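Side-chain contact in protein osa (Shigella flexneri, PDB 4O7K), which acts as a plasmid fertility inhibition factor of the ParB/Srx superfamily and suppresses the oncogenicity of Agrobacterium tumefaciens: residues Leu13-Arg16 with Arg17-Glu21. The protein carries 1 engineered substitution. Numbering follows the deposited sequence.
Sequences LEIR and RLDKE
E14 and R17, one helical turn apart on helix 4-24, run side by side and point the same way. The carboxylate approaches the guanidinium over a face: E14 OE1 stands 3.2 Å above the guanidinium plane, toward its rim, and the two planes are 62° apart. Although OE1 lies 3.5 Å from R17 NH1, no N-H points at it, so this salt bridge rests on charge alone. In the conformer described, one of two modelled, R17 NE forms a salt bridge with E21 OE2 (2.9 Å), and the bend at chi3 (98°) sets the guanidinium between the two acids. E14 OE2 is hydrogen-bonded to Y77 of helix 73-81, the helix that also meets L18.

R16 and K20 cross at an angle, and the lysine offers a methylene: K20 CE sits over the centre of the guanidinium, 3.3 Å from R16 CZ. A kink at chi4 (-60°) leaves K20 NZ 4.0 Å from R16 NH2, two like charges at close quarters. D19 lies alongside I15, its OD2 4.1 Å from I15 CG2, while OD1 forms a salt bridge with R78 of helix 73-81. Beneath these side chains run i to i+4 backbone hydrogen bonds, such as L18 N to E14 O at 2.9 Å.

The buried E14 thus has a directional partner in Y77 and, in this conformer of R17, an electrostatic one, which would probably favour its ionised form; through Y77 and R78, E14 and D19 tie this helix to helix 73-81.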
loop_
_atom_site.group_PDB
_atom_site.type_symbol
_atom_site.label_atom_id
_atom_site.label_comp_id
_atom_site.label_asym_id
_atom_site.label_seq_id
_atom_site.Cartn_x
_atom_site.Cartn_y
_atom_site.Cartn_z
ATOM N N LEU A 13 14.938 -12.572 -7.593
ATOM C CA LEU A 13 14.084 -13.260 -8.545
ATOM C C LEU A 13 12.654 -12.715 -8.491
ATOM O O LEU A 13 12.012 -12.539 -9.525
ATOM C CB LEU A 13 14.101 -14.761 -8.276
ATOM C CG LEU A 13 15.361 -15.493 -8.736
ATOM C CD1 LEU A 13 15.424 -16.856 -8.075
ATOM C CD2 LEU A 13 15.417 -15.613 -10.249
ATOM N N GLU A 14 12.178 -12.423 -7.285
ATOM C CA GLU A 14 10.843 -11.853 -7.113
ATOM C C GLU A 14 10.740 -10.464 -7.735
ATOM O O GLU A 14 9.761 -10.154 -8.401
ATOM C CB GLU A 14 10.459 -11.795 -5.636
ATOM C CG GLU A 14 9.017 -11.288 -5.383
ATOM C CD GLU A 14 7.927 -12.312 -5.729
ATOM O OE1 GLU A 14 8.176 -13.223 -6.551
ATOM O OE2 GLU A 14 6.811 -12.198 -5.168
ATOM N N ILE A 15 11.752 -9.632 -7.524
ATOM C CA ILE A 15 11.794 -8.328 -8.174
ATOM C C ILE A 15 11.776 -8.483 -9.693
ATOM O O ILE A 15 11.055 -7.773 -10.393
ATOM C CB ILE A 15 13.037 -7.526 -7.726
ATOM C CG1 ILE A 15 12.865 -7.108 -6.263
ATOM C CG2 ILE A 15 13.270 -6.319 -8.629
ATOM C CD1 ILE A 15 14.152 -6.616 -5.604
ATOM N N ARG A 16 12.537 -9.438 -10.210
ATOM C CA ARG A 16 12.537 -9.656 -11.655
ATOM C C ARG A 16 11.150 -10.122 -12.149
ATOM O O ARG A 16 10.723 -9.748 -13.244
ATOM C CB ARG A 16 13.629 -10.662 -12.039
ATOM C CG ARG A 16 13.782 -10.909 -13.532
ATOM C CD ARG A 16 14.214 -12.344 -13.788
ATOM N NE ARG A 16 14.478 -12.615 -15.201
ATOM C CZ ARG A 16 13.890 -13.582 -15.901
ATOM N NH1 ARG A 16 12.977 -14.360 -15.329
ATOM N NH2 ARG A 16 14.196 -13.755 -17.182
ATOM N N ARG A 17 10.462 -10.927 -11.337
ATOM C CA ARG A 17 9.104 -11.391 -11.653
ATOM C C ARG A 17 8.158 -10.204 -11.740
ATOM O O ARG A 17 7.354 -10.089 -12.674
ATOM C CB ARG A 17 8.603 -12.382 -10.593
ATOM C CG ARG A 17 7.262 -13.042 -10.914
ATOM C CD ARG A 17 6.641 -13.748 -9.692
ATOM N NE ARG A 17 5.635 -12.922 -9.013
ATOM C CZ ARG A 17 4.921 -13.313 -7.957
ATOM N NH1 ARG A 17 5.096 -14.526 -7.446
ATOM N NH2 ARG A 17 4.031 -12.493 -7.414
ATOM N N LEU A 18 8.262 -9.321 -10.753
ATOM C CA LEU A 18 7.448 -8.115 -10.707
ATOM C C LEU A 18 7.734 -7.208 -11.906
ATOM O O LEU A 18 6.820 -6.595 -12.454
ATOM C CB LEU A 18 7.695 -7.370 -9.395
ATOM C CG LEU A 18 7.133 -8.116 -8.179
ATOM C CD1 LEU A 18 7.670 -7.537 -6.872
ATOM C CD2 LEU A 18 5.608 -8.105 -8.190
ATOM N N ASP A 19 9.001 -7.138 -12.312
ATOM C CA ASP A 19 9.410 -6.298 -13.433
ATOM C C ASP A 19 8.632 -6.702 -14.668
ATOM O O ASP A 19 8.094 -5.855 -15.388
ATOM C CB ASP A 19 10.911 -6.417 -13.703
ATOM C CG ASP A 19 11.761 -5.631 -12.712
ATOM O OD1 ASP A 19 11.222 -4.752 -12.000
ATOM O OD2 ASP A 19 12.987 -5.891 -12.654
ATOM N N LYS A 20 8.555 -8.011 -14.887
ATOM C CA LYS A 20 7.841 -8.558 -16.035
ATOM C C LYS A 20 6.318 -8.425 -15.921
ATOM O O LYS A 20 5.661 -8.083 -16.899
ATOM C CB LYS A 20 8.224 -10.022 -16.233
ATOM C CG LYS A 20 9.710 -10.193 -16.465
ATOM C CD LYS A 20 10.066 -11.598 -16.882
ATOM C CE LYS A 20 11.539 -11.668 -17.236
ATOM N NZ LYS A 20 11.873 -10.734 -18.357
ATOM N N GLU A 21 5.759 -8.697 -14.743
ATOM C CA GLU A 21 4.318 -8.554 -14.546
ATOM C C GLU A 21 3.912 -7.114 -14.803
ATOM O O GLU A 21 2.885 -6.847 -15.428
ATOM C CB GLU A 21 3.894 -8.979 -13.138
ATOM C CG GLU A 21 4.022 -10.468 -12.876
ATOM C CD GLU A 21 3.762 -10.833 -11.428
ATOM O OE1 GLU A 21 3.506 -9.919 -10.619
ATOM O OE2 GLU A 21 3.810 -12.039 -11.099
#